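Local coordinates for protein putative oxidoreductase molybdopterin-binding subunit (Sulfolobus tokodaii, PDB 4ZOH) that binds a molybdopterin cytosine dinucleotide cofactor and probably serves as the catalytic large subunit of an aldehyde-oxidase-like molybdenum hydroxylase, at residues D397-E402 with V570-V575; G609-G614 with E649-Y654; E540-A545 with E550-T555. All coordinates share one frame; numbering follows the deposited sequence.

Interactions 1 and 2 use the same four-stranded sheet. Interaction 1 (397-402 with 570-575) packs helix 385-401 on one face; interaction 2 (609-614 with 649-654) packs helix 600-619 on the other. Their centres are 14 Å apart, and they touch where H571 CE1 meets I611 CD1 at 4.1 Å. Interaction 2 lies nearer the redox cofactors: the side chain of V612 is about 11 Å from both a bound iron-sulfur cluster and the pterin cytosine dinucleotide. Interaction 3 (540-545 with 550-555) closes a separate arm, its centre 56 Å from that of interaction 1 and 45 Å from that of interaction 2, and lies beside the second subunit.

Interaction 1: residues D397-E402 with V570-V575; sequences DELKKE and VHLALV
L399 lays its isobutyl group over the strand, covering the base of L572 and the flank of L574. Its CD1 sits 3.8 Å from CB of L572, and the two leucine side chains cross at a slant. The other branch turns to the next inward-facing residue: CD2 of L399 is 4.2 Å from CB of L574. L574 answers by splitting its own methyls. With CG anti to the backbone N (chi1 180°), the side chain reaches out to the backbone of 397-402, where CD1 lies 3.7 Å from the carbonyl oxygen of L399. That oxygen already accepts the backbone N-H of E402 at 3.0 Å, so the methyl rests against a carbonyl whose polar need is met within its own segment. CD2 of L574 goes to E402 instead, 3.8 Å from its CB, with the two side chains running nearly at right angles. E402 has an extended chain, and its OE1 passes 3.9 Å from the same methyl on the way to a long, weak ion pair with K587.

The contact joins helix to sheet in an alpha/beta sandwich, in which helix 385-401 covers one face of the sheet and helix 673-688 the other. Helix 385-401 leads into strand 405-412, which pairs antiparallel with 568-577, and V406 of that strand packs against both L399 and L574. The strand alternates as a sheet should: L572 and L574 face helix 385-401, while H571, A573 and V575 lie against helix 673-688. The disulfide C405-C689 joins the start of strand 405-412 to the residue just after that second helix.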
ATOM      1  N   ASP A 397       7.355  54.026  15.888  1.00 32.20           N
ATOM      2  CA  ASP A 397       7.107  55.454  15.574  1.00 36.83           C
ATOM      3  C   ASP A 397       6.144  55.643  14.419  1.00 36.22           C
ATOM      4  O   ASP A 397       5.184  56.425  14.589  1.00 33.62           O
ATOM      5  CB  ASP A 397       8.425  56.209  15.363  1.00 32.76           C
ATOM      6  CG  ASP A 397       9.209  56.293  16.636  1.00 35.29           C
ATOM      7  OD1 ASP A 397       8.561  56.278  17.706  1.00 40.90           O
ATOM      8  OD2 ASP A 397      10.447  56.298  16.611  1.00 36.96           O
ATOM      9  N   GLU A 398       6.363  54.912  13.299  1.00 34.63           N
ATOM     10  CA  GLU A 398       5.406  54.944  12.171  1.00 35.46           C
ATOM     11  C   GLU A 398       4.022  54.503  12.636  1.00 37.12           C
ATOM     12  O   GLU A 398       3.027  55.216  12.388  1.00 32.10           O
ATOM     13  CB  GLU A 398       5.840  54.077  10.981  1.00 43.80           C
ATOM     14  CG  GLU A 398       7.206  54.425  10.336  1.00 61.88           C
ATOM     15  CD  GLU A 398       7.519  53.656   9.023  1.00 77.52           C
ATOM     16  OE1 GLU A 398       6.542  53.304   8.299  1.00 85.08           O
ATOM     17  OE2 GLU A 398       8.733  53.406   8.708  1.00 64.00           O
ATOM     18  N   LEU A 399       3.941  53.353  13.338  1.00 32.75           N
ATOM     19  CA  LEU A 399       2.631  52.892  13.759  1.00 34.57           C
ATOM     20  C   LEU A 399       1.946  53.830  14.730  1.00 31.59           C
ATOM     21  O   LEU A 399       0.723  54.012  14.682  1.00 29.43           O
ATOM     22  CB  LEU A 399       2.683  51.465  14.343  1.00 39.17           C
ATOM     23  CG  LEU A 399       3.049  50.342  13.376  1.00 38.15           C
ATOM     24  CD1 LEU A 399       3.209  49.035  14.180  1.00 33.90           C
ATOM     25  CD2 LEU A 399       1.996  50.195  12.262  1.00 35.02           C
ATOM     26  N   LYS A 400       2.730  54.440  15.622  1.00 31.41           N
ATOM     27  CA  LYS A 400       2.153  55.406  16.557  1.00 36.40           C
ATOM     28  C   LYS A 400       1.416  56.593  15.893  1.00 40.99           C
ATOM     29  O   LYS A 400       0.487  57.155  16.503  1.00 40.12           O
ATOM     30  CB  LYS A 400       3.216  55.881  17.555  1.00 37.15           C
ATOM     31  CG  LYS A 400       3.476  54.880  18.691  1.00 39.36           C
ATOM     32  CD  LYS A 400       2.205  54.580  19.533  1.00 35.02           C
ATOM     33  CE  LYS A 400       2.092  55.540  20.688  1.00 32.09           C
ATOM     34  NZ  LYS A 400       0.697  55.321  21.166  1.00 37.53           N
ATOM     35  N   LYS A 401       1.765  56.940  14.643  1.00 39.49           N
ATOM     36  CA  LYS A 401       0.983  58.009  13.976  1.00 44.73           C
ATOM     37  C   LYS A 401      -0.147  57.567  13.096  1.00 49.24           C
ATOM     38  O   LYS A 401      -0.924  58.409  12.654  1.00 46.74           O
ATOM     39  CB  LYS A 401       1.807  59.136  13.359  1.00 43.98           C
ATOM     40  CG  LYS A 401       3.127  58.725  12.784  1.00 43.22           C
ATOM     41  CD  LYS A 401       4.198  59.689  13.232  1.00 44.11           C
ATOM     42  CE  LYS A 401       5.100  59.854  12.034  1.00 49.00           C
ATOM     43  NZ  LYS A 401       6.539  60.121  12.305  1.00 46.69           N
ATOM     44  N   GLU A 402      -0.321  56.255  12.928  1.00 47.50           N
ATOM     45  CA  GLU A 402      -1.502  55.770  12.204  1.00 37.41           C
ATOM     46  C   GLU A 402      -2.719  55.666  13.085  1.00 35.41           C
ATOM     47  O   GLU A 402      -2.656  55.894  14.275  1.00 36.43           O
ATOM     48  CB  GLU A 402      -1.173  54.503  11.413  1.00 40.63           C
ATOM     49  CG  GLU A 402       0.123  54.699  10.615  1.00 41.81           C
ATOM     50  CD  GLU A 402       0.667  53.440   9.984  1.00 46.62           C
ATOM     51  OE1 GLU A 402      -0.097  52.468   9.820  1.00 46.67           O
ATOM     52  OE2 GLU A 402       1.874  53.418   9.648  1.00 55.93           O
ATOM     53  N   VAL A 570      11.387  41.754  18.179  1.00 26.05           N
ATOM     54  CA  VAL A 570      10.350  42.674  18.649  1.00 25.09           C
ATOM     55  C   VAL A 570       9.214  42.667  17.596  1.00 22.93           C
ATOM     56  O   VAL A 570       9.503  42.683  16.390  1.00 25.23           O
ATOM     57  CB  VAL A 570      10.942  44.099  18.960  1.00 24.80           C
ATOM     58  CG1 VAL A 570      11.776  44.630  17.772  1.00 26.53           C
ATOM     59  CG2 VAL A 570       9.828  45.101  19.240  1.00 23.11           C
ATOM     60  N   HIS A 571       7.953  42.643  18.051  1.00 22.67           N
ATOM     61  CA  HIS A 571       6.824  42.517  17.186  1.00 23.16           C
ATOM     62  C   HIS A 571       5.942  43.643  17.619  1.00 26.91           C
ATOM     63  O   HIS A 571       6.040  44.089  18.753  1.00 27.42           O
ATOM     64  CB  HIS A 571       6.079  41.143  17.335  1.00 19.94           C
ATOM     65  CG  HIS A 571       6.835  39.978  16.733  1.00 18.30           C
ATOM     66  ND1 HIS A 571       6.198  38.868  16.190  1.00 16.08           N
ATOM     67  CD2 HIS A 571       8.170  39.751  16.591  1.00 17.01           C
ATOM     68  CE1 HIS A 571       7.117  38.067  15.666  1.00 15.29           C
ATOM     69  NE2 HIS A 571       8.321  38.538  15.945  1.00 16.74           N
ATOM     70  N   LEU A 572       5.078  44.095  16.697  1.00 25.25           N
ATOM     71  CA  LEU A 572       4.284  45.273  16.873  1.00 25.05           C
ATOM     72  C   LEU A 572       2.979  45.093  16.142  1.00 22.72           C
ATOM     73  O   LEU A 572       2.963  44.514  15.074  1.00 26.39           O
ATOM     74  CB  LEU A 572       5.042  46.448  16.231  1.00 23.69           C
ATOM     75  CG  LEU A 572       6.409  46.761  16.755  1.00 25.17           C
ATOM     76  CD1 LEU A 572       7.402  46.323  15.744  1.00 24.13           C
ATOM     77  CD2 LEU A 572       6.540  48.278  16.878  1.00 29.96           C
ATOM     78  N   ALA A 573       1.894  45.552  16.728  1.00 23.93           N
ATOM     79  CA  ALA A 573       0.613  45.470  16.070  1.00 25.42           C
ATOM     80  C   ALA A 573      -0.148  46.773  16.238  1.00 26.32           C
ATOM     81  O   ALA A 573       0.065  47.471  17.219  1.00 29.32           O
ATOM     82  CB  ALA A 573      -0.199  44.342  16.636  1.00 25.02           C
ATOM     83  N   LEU A 574      -1.056  47.050  15.308  1.00 26.24           N
ATOM     84  CA  LEU A 574      -1.926  48.214  15.348  1.00 27.29           C
ATOM     85  C   LEU A 574      -3.277  47.638  15.235  1.00 24.15           C
ATOM     86  O   LEU A 574      -3.556  46.899  14.272  1.00 29.00           O
ATOM     87  CB  LEU A 574      -1.670  49.179  14.122  1.00 25.82           C
ATOM     88  CG  LEU A 574      -2.549  50.481  14.028  1.00 27.44           C
ATOM     89  CD1 LEU A 574      -2.036  51.519  14.998  1.00 28.10           C
ATOM     90  CD2 LEU A 574      -2.501  51.112  12.617  1.00 31.01           C
ATOM     91  N   VAL A 575      -4.152  47.986  16.148  1.00 24.53           N
ATOM     92  CA  VAL A 575      -5.485  47.348  16.122  1.00 24.24           C
ATOM     93  C   VAL A 575      -6.527  48.405  16.271  1.00 24.83           C
ATOM     94  O   VAL A 575      -6.195  49.495  16.714  1.00 26.71           O
ATOM     95  CB  VAL A 575      -5.679  46.343  17.318  1.00 26.83           C
ATOM     96  CG1 VAL A 575      -4.592  45.254  17.361  1.00 25.92           C
ATOM     97  CG2 VAL A 575      -5.769  47.041  18.686  1.00 27.09           C
TER

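Interaction 2: residues G609-G614 with E649-Y654; sequences GGIVQG and EKIDWY
Matching torsions bring I611 and I651 together: each holds CG1 beside its backbone N and CG2 anti to it (chi1 -74° for I611 and -64° for I651), with CD1 carried outward on an extended chain. The two isoleucines then slide past one another in opposite directions, each ethyl arm reaching the other's branch methyl. CD1 of I611 lies 4.0 Å from CG2 of I651, and in return CD1 of I651 comes within 4.1 Å of CG2 of I611. The exchange gives a nearly reciprocal pair of methyl contacts, made wholly by side chains across backbones whose nearest CA atoms, those of I611 and I651, are 8.8 Å apart. V612 adds a lighter touch from the next helical position, its CG2 standing 4.2 Å from CD1 of I651. With I608, one turn back from I611 and V612, these residues seat I651 in the surface of the helix.

K650 NZ and D652 OD1 form a salt bridge at 3.5 Å, on the side turned away from I651. Another protein chain closes the neighbourhood: one of its polar side chains hydrogen-bonds to O of I651, and V612 packs on its backbone.

Strand 651-655 is the edge of the four-stranded sheet within this chain and pairs in parallel with 583-593. Helix 600-619 lies along its inner face, W653 continuing the packing onto A603 and A607, while Y654 on the other face stacks its ring with Y395 of helix 385-401.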
ATOM      1  N   GLY A 609       2.665  31.843  10.029  1.00 18.47           N
ATOM      2  CA  GLY A 609       1.802  30.805  10.645  1.00 19.68           C
ATOM      3  C   GLY A 609       1.728  30.907  12.188  1.00 18.11           C
ATOM      4  O   GLY A 609       0.639  30.850  12.768  1.00 18.43           O
ATOM      5  N   GLY A 610       2.891  31.074  12.831  1.00 20.00           N
ATOM      6  CA  GLY A 610       2.933  31.243  14.300  1.00 18.84           C
ATOM      7  C   GLY A 610       2.254  32.473  14.809  1.00 20.67           C
ATOM      8  O   GLY A 610       1.445  32.421  15.760  1.00 20.51           O
ATOM      9  N   ILE A 611       2.530  33.595  14.136  1.00 22.52           N
ATOM     10  CA  ILE A 611       1.859  34.856  14.440  1.00 21.35           C
ATOM     11  C   ILE A 611       0.357  34.741  14.474  1.00 20.53           C
ATOM     12  O   ILE A 611      -0.300  35.283  15.402  1.00 21.69           O
ATOM     13  CB  ILE A 611       2.314  36.021  13.480  1.00 23.02           C
ATOM     14  CG1 ILE A 611       3.738  36.496  13.842  1.00 23.48           C
ATOM     15  CG2 ILE A 611       1.435  37.251  13.622  1.00 20.22           C
ATOM     16  CD1 ILE A 611       4.481  37.205  12.662  1.00 23.29           C
ATOM     17  N   VAL A 612      -0.220  34.057  13.485  1.00 17.58           N
ATOM     18  CA  VAL A 612      -1.674  33.961  13.445  1.00 16.72           C
ATOM     19  C   VAL A 612      -2.211  33.045  14.547  1.00 18.55           C
ATOM     20  O   VAL A 612      -3.280  33.295  15.094  1.00 19.38           O
ATOM     21  CB  VAL A 612      -2.179  33.499  12.026  1.00 16.35           C
ATOM     22  CG1 VAL A 612      -3.644  33.085  12.044  1.00 15.56           C
ATOM     23  CG2 VAL A 612      -1.990  34.637  10.968  1.00 18.48           C
ATOM     24  N   GLN A 613      -1.489  31.955  14.850  1.00 20.07           N
ATOM     25  CA  GLN A 613      -1.856  31.151  16.073  1.00 22.32           C
ATOM     26  C   GLN A 613      -1.799  31.999  17.380  1.00 20.22           C
ATOM     27  O   GLN A 613      -2.755  32.044  18.139  1.00 20.79           O
ATOM     28  CB  GLN A 613      -1.003  29.862  16.145  1.00 19.11           C
ATOM     29  CG  GLN A 613      -1.631  28.814  15.236  1.00 16.80           C
ATOM     30  CD  GLN A 613      -0.692  27.649  15.067  1.00 19.51           C
ATOM     31  OE1 GLN A 613       0.526  27.826  15.047  1.00 20.22           O
ATOM     32  NE2 GLN A 613      -1.247  26.437  14.986  1.00 19.27           N
ATOM     33  N   GLY A 614      -0.704  32.742  17.552  1.00 20.30           N
ATOM     34  CA  GLY A 614      -0.540  33.607  18.762  1.00 21.06           C
ATOM     35  C   GLY A 614      -1.651  34.655  18.840  1.00 21.61           C
ATOM     36  O   GLY A 614      -2.210  34.874  19.914  1.00 21.45           O
ATOM     37  N   GLU A 649      -4.573  42.500   8.075  1.00 38.08           N
ATOM     38  CA  GLU A 649      -4.554  42.900   6.669  1.00 38.21           C
ATOM     39  C   GLU A 649      -3.184  42.751   6.031  1.00 33.92           C
ATOM     40  O   GLU A 649      -3.069  42.340   4.897  1.00 36.82           O
ATOM     41  CB  GLU A 649      -5.025  44.339   6.601  1.00 50.57           C
ATOM     42  CG  GLU A 649      -6.301  44.549   7.405  1.00 54.97           C
ATOM     43  CD  GLU A 649      -6.915  45.911   7.207  1.00 74.87           C
ATOM     44  OE1 GLU A 649      -7.856  46.217   7.988  1.00 90.15           O
ATOM     45  OE2 GLU A 649      -6.471  46.662   6.287  1.00 73.84           O
ATOM     46  N   LYS A 650      -2.128  43.023   6.796  1.00 31.85           N
ATOM     47  CA  LYS A 650      -0.795  42.780   6.349  1.00 31.51           C
ATOM     48  C   LYS A 650       0.115  42.405   7.517  1.00 31.43           C
ATOM     49  O   LYS A 650      -0.001  42.981   8.608  1.00 33.89           O
ATOM     50  CB  LYS A 650      -0.279  44.058   5.661  1.00 34.70           C
ATOM     51  CG  LYS A 650       1.088  43.943   5.054  1.00 39.09           C
ATOM     52  CD  LYS A 650       1.259  42.829   4.039  1.00 48.13           C
ATOM     53  CE  LYS A 650       2.506  43.140   3.209  1.00 49.97           C
ATOM     54  NZ  LYS A 650       3.199  41.863   2.962  1.00 52.43           N
ATOM     55  N   ILE A 651       1.027  41.465   7.274  1.00 27.26           N
ATOM     56  CA  ILE A 651       2.032  41.130   8.243  1.00 26.78           C
ATOM     57  C   ILE A 651       3.332  41.315   7.519  1.00 27.06           C
ATOM     58  O   ILE A 651       3.591  40.628   6.520  1.00 26.56           O
ATOM     59  CB  ILE A 651       1.932  39.624   8.655  1.00 29.40           C
ATOM     60  CG1 ILE A 651       0.607  39.331   9.360  1.00 31.39           C
ATOM     61  CG2 ILE A 651       3.108  39.232   9.541  1.00 27.97           C
ATOM     62  CD1 ILE A 651       0.406  37.874   9.754  1.00 35.98           C
ATOM     63  N   ASP A 652       4.167  42.234   7.998  1.00 26.86           N
ATOM     64  CA  ASP A 652       5.498  42.395   7.414  1.00 25.26           C
ATOM     65  C   ASP A 652       6.509  41.713   8.312  1.00 26.67           C
ATOM     66  O   ASP A 652       6.581  41.995   9.511  1.00 26.43           O
ATOM     67  CB  ASP A 652       5.859  43.896   7.316  1.00 27.65           C
ATOM     68  CG  ASP A 652       4.933  44.668   6.361  1.00 28.82           C
ATOM     69  OD1 ASP A 652       4.440  44.091   5.397  1.00 30.25           O
ATOM     70  OD2 ASP A 652       4.687  45.860   6.610  1.00 37.73           O
ATOM     71  N   TRP A 653       7.323  40.866   7.714  1.00 29.85           N
ATOM     72  CA  TRP A 653       8.331  40.169   8.419  1.00 29.52           C
ATOM     73  C   TRP A 653       9.709  40.643   7.985  1.00 30.82           C
ATOM     74  O   TRP A 653      10.025  40.659   6.794  1.00 30.86           O
ATOM     75  CB  TRP A 653       8.165  38.648   8.178  1.00 28.62           C
ATOM     76  CG  TRP A 653       9.245  37.851   8.903  1.00 23.16           C
ATOM     77  CD1 TRP A 653       9.315  37.599  10.274  1.00 20.68           C
ATOM     78  CD2 TRP A 653      10.382  37.211   8.323  1.00 24.66           C
ATOM     79  NE1 TRP A 653      10.417  36.832  10.553  1.00 22.73           N
ATOM     80  CE2 TRP A 653      11.100  36.588   9.389  1.00 21.46           C
ATOM     81  CE3 TRP A 653      10.876  37.093   7.004  1.00 22.67           C
ATOM     82  CZ2 TRP A 653      12.252  35.864   9.175  1.00 24.70           C
ATOM     83  CZ3 TRP A 653      12.029  36.411   6.801  1.00 22.99           C
ATOM     84  CH2 TRP A 653      12.730  35.789   7.881  1.00 23.61           C
ATOM     85  N   TYR A 654      10.523  41.015   8.967  1.00 28.52           N
ATOM     86  CA  TYR A 654      11.947  41.348   8.740  1.00 30.66           C
ATOM     87  C   TYR A 654      12.941  40.536   9.622  1.00 31.56           C
ATOM     88  O   TYR A 654      12.653  40.174  10.764  1.00 28.55           O
ATOM     89  CB  TYR A 654      12.211  42.850   8.974  1.00 30.12           C
ATOM     90  CG  TYR A 654      11.228  43.751   8.273  1.00 30.30           C
ATOM     91  CD1 TYR A 654      11.442  44.143   6.918  1.00 35.37           C
ATOM     92  CD2 TYR A 654      10.104  44.237   8.952  1.00 26.94           C
ATOM     93  CE1 TYR A 654      10.530  45.038   6.276  1.00 35.08           C
ATOM     94  CE2 TYR A 654       9.192  45.094   8.331  1.00 28.71           C
ATOM     95  CZ  TYR A 654       9.417  45.494   6.984  1.00 30.89           C
ATOM     96  OH  TYR A 654       8.499  46.305   6.369  1.00 33.33           O
TER

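Interaction 3: residues E540-A545 with E550-T555; sequences EIVKNA and ESLDTT
A545 and E550 stand at the two sides of a tight helix-turn-strand connection, in which helix 538-547 gives way to strand 553-559, the outermost strand, within this chain, of a four-stranded sheet. One hydrogen bond spans the turn: the backbone N of E550 donates to O of A545 at 2.7 Å, with an N-H...O angle of 155°, and approaches almost straight down the carbonyl. It links residues five apart.

The apolar contact is centred on L552. With CG beside its backbone N (chi1 -68°), the leucine points back at the helix, and its CD1 lies 3.8 Å from CB of A545. The same methyl meets CG2 of V542, one turn earlier, also at 3.8 Å. A545 rests in addition on I508 of helix 486-512, and V542 on V427 of the neighbouring strand.

On the polar side S551 faces away from the helix and binds E476 of the second subunit through OG, so the turn reaches the dimer interface. Within the helix, N544 doubles back: its ND2 donates to O of E540 at 2.8 Å from above the carbonyl plane, while its backbone N reaches the same oxygen from the opposite face.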
ATOM      1  N   GLU A 540      32.133   9.347 -13.461  1.00 32.06           N
ATOM      2  CA  GLU A 540      33.300   8.453 -13.505  1.00 33.34           C
ATOM      3  C   GLU A 540      33.845   8.177 -12.119  1.00 29.04           C
ATOM      4  O   GLU A 540      34.232   7.048 -11.831  1.00 32.65           O
ATOM      5  CB  GLU A 540      34.452   8.958 -14.424  1.00 34.98           C
ATOM      6  CG  GLU A 540      34.250   8.817 -15.926  1.00 38.77           C
ATOM      7  CD  GLU A 540      34.890  10.004 -16.690  1.00 46.20           C
ATOM      8  OE1 GLU A 540      35.778  10.734 -16.135  1.00 37.57           O
ATOM      9  OE2 GLU A 540      34.485  10.226 -17.856  1.00 49.33           O
ATOM     10  N   ILE A 541      33.873   9.163 -11.240  1.00 29.14           N
ATOM     11  CA  ILE A 541      34.306   8.909  -9.866  1.00 31.47           C
ATOM     12  C   ILE A 541      33.423   7.820  -9.184  1.00 33.46           C
ATOM     13  O   ILE A 541      33.926   6.910  -8.478  1.00 38.04           O
ATOM     14  CB  ILE A 541      34.347  10.224  -9.024  1.00 32.64           C
ATOM     15  CG1 ILE A 541      35.534  11.145  -9.452  1.00 32.64           C
ATOM     16  CG2 ILE A 541      34.457   9.923  -7.533  1.00 28.86           C
ATOM     17  CD1 ILE A 541      35.473  12.527  -8.833  1.00 30.40           C
ATOM     18  N   VAL A 542      32.107   7.954  -9.408  1.00 35.48           N
ATOM     19  CA  VAL A 542      31.091   7.137  -8.763  1.00 27.46           C
ATOM     20  C   VAL A 542      31.258   5.707  -9.294  1.00 28.01           C
ATOM     21  O   VAL A 542      31.397   4.779  -8.519  1.00 29.46           O
ATOM     22  CB  VAL A 542      29.691   7.678  -9.036  1.00 25.84           C
ATOM     23  CG1 VAL A 542      28.630   6.640  -8.617  1.00 24.88           C
ATOM     24  CG2 VAL A 542      29.455   9.002  -8.311  1.00 23.06           C
ATOM     25  N   LYS A 543      31.281   5.507 -10.611  1.00 30.49           N
ATOM     26  CA  LYS A 543      31.478   4.119 -11.135  1.00 31.85           C
ATOM     27  C   LYS A 543      32.763   3.413 -10.687  1.00 35.57           C
ATOM     28  O   LYS A 543      32.779   2.197 -10.356  1.00 34.98           O
ATOM     29  CB  LYS A 543      31.326   4.095 -12.606  1.00 30.11           C
ATOM     30  CG  LYS A 543      29.994   4.664 -12.972  1.00 31.99           C
ATOM     31  CD  LYS A 543      29.753   4.411 -14.420  1.00 33.73           C
ATOM     32  CE  LYS A 543      28.389   4.950 -14.819  1.00 32.42           C
ATOM     33  NZ  LYS A 543      27.974   4.031 -15.883  1.00 43.52           N
ATOM     34  N   ASN A 544      33.827   4.200 -10.632  1.00 37.45           N
ATOM     35  CA  ASN A 544      35.089   3.737 -10.110  1.00 40.56           C
ATOM     36  C   ASN A 544      35.053   3.481  -8.618  1.00 38.63           C
ATOM     37  O   ASN A 544      35.726   2.584  -8.164  1.00 40.00           O
ATOM     38  CB  ASN A 544      36.269   4.639 -10.573  1.00 44.66           C
ATOM     39  CG  ASN A 544      36.597   4.403 -12.055  1.00 56.32           C
ATOM     40  OD1 ASN A 544      37.177   3.361 -12.415  1.00 52.47           O
ATOM     41  ND2 ASN A 544      36.137   5.316 -12.939  1.00 52.73           N
ATOM     42  N   ALA A 545      34.272   4.232  -7.850  1.00 35.65           N
ATOM     43  CA  ALA A 545      34.147   3.887  -6.422  1.00 37.32           C
ATOM     44  C   ALA A 545      33.569   2.481  -6.206  1.00 36.83           C
ATOM     45  O   ALA A 545      34.020   1.752  -5.334  1.00 34.57           O
ATOM     46  CB  ALA A 545      33.328   4.933  -5.660  1.00 38.90           C
ATOM     47  N   GLU A 550      34.525   0.707  -2.920  1.00 38.85           N
ATOM     48  CA  GLU A 550      34.456   1.851  -2.037  1.00 38.01           C
ATOM     49  C   GLU A 550      33.014   2.432  -2.010  1.00 37.00           C
ATOM     50  O   GLU A 550      32.491   2.878  -3.031  1.00 32.66           O
ATOM     51  CB  GLU A 550      35.421   2.901  -2.560  1.00 47.12           C
ATOM     52  CG  GLU A 550      36.784   2.861  -1.908  1.00 65.36           C
ATOM     53  CD  GLU A 550      36.742   3.623  -0.612  1.00 77.45           C
ATOM     54  OE1 GLU A 550      36.533   4.876  -0.663  1.00 87.51           O
ATOM     55  OE2 GLU A 550      36.861   2.957   0.446  1.00 83.84           O
ATOM     56  N   SER A 551      32.383   2.426  -0.849  1.00 32.02           N
ATOM     57  CA  SER A 551      31.004   2.836  -0.741  1.00 31.34           C
ATOM     58  C   SER A 551      30.847   4.371  -0.670  1.00 31.47           C
ATOM     59  O   SER A 551      31.554   5.029   0.086  1.00 30.07           O
ATOM     60  CB  SER A 551      30.346   2.242   0.504  1.00 32.05           C
ATOM     61  OG  SER A 551      29.054   2.828   0.663  1.00 35.05           O
ATOM     62  N   LEU A 552      29.851   4.894  -1.387  1.00 28.06           N
ATOM     63  CA  LEU A 552      29.478   6.309  -1.354  1.00 27.01           C
ATOM     64  C   LEU A 552      28.087   6.452  -0.689  1.00 27.31           C
ATOM     65  O   LEU A 552      27.156   7.059  -1.231  1.00 30.20           O
ATOM     66  CB  LEU A 552      29.449   6.850  -2.802  1.00 23.12           C
ATOM     67  CG  LEU A 552      30.805   6.946  -3.547  1.00 30.23           C
ATOM     68  CD1 LEU A 552      30.567   7.468  -4.983  1.00 26.52           C
ATOM     69  CD2 LEU A 552      31.765   7.876  -2.778  1.00 26.05           C
ATOM     70  N   ASP A 553      27.928   5.805   0.447  1.00 27.50           N
ATOM     71  CA  ASP A 553      26.698   5.899   1.234  1.00 24.62           C
ATOM     72  C   ASP A 553      27.230   6.269   2.604  1.00 26.61           C
ATOM     73  O   ASP A 553      27.964   5.508   3.183  1.00 27.39           O
ATOM     74  CB  ASP A 553      25.968   4.525   1.267  1.00 20.83           C
ATOM     75  CG  ASP A 553      24.532   4.628   1.810  1.00 20.60           C
ATOM     76  OD1 ASP A 553      24.266   5.328   2.832  1.00 23.24           O
ATOM     77  OD2 ASP A 553      23.630   4.066   1.164  1.00 21.89           O
ATOM     78  N   THR A 554      26.873   7.428   3.130  1.00 26.15           N
ATOM     79  CA  THR A 554      27.454   7.832   4.385  1.00 28.89           C
ATOM     80  C   THR A 554      26.454   8.431   5.346  1.00 25.35           C
ATOM     81  O   THR A 554      25.495   9.033   4.914  1.00 28.99           O
ATOM     82  CB  THR A 554      28.750   8.693   4.208  1.00 33.40           C
ATOM     83  OG1 THR A 554      29.437   8.722   5.477  1.00 38.49           O
ATOM     84  CG2 THR A 554      28.464  10.092   3.716  1.00 32.94           C
ATOM     85  N   THR A 555      26.648   8.188   6.628  1.00 22.23           N
ATOM     86  CA  THR A 555      25.709   8.613   7.654  1.00 24.25           C
ATOM     87  C   THR A 555      26.460   9.436   8.670  1.00 28.17           C
ATOM     88  O   THR A 555      27.524   9.037   9.132  1.00 32.02           O
ATOM     89  CB  THR A 555      25.020   7.377   8.325  1.00 24.17           C
ATOM     90  OG1 THR A 555      24.224   6.702   7.338  1.00 26.18           O
ATOM     91  CG2 THR A 555      24.115   7.787   9.462  1.00 22.71           C
TER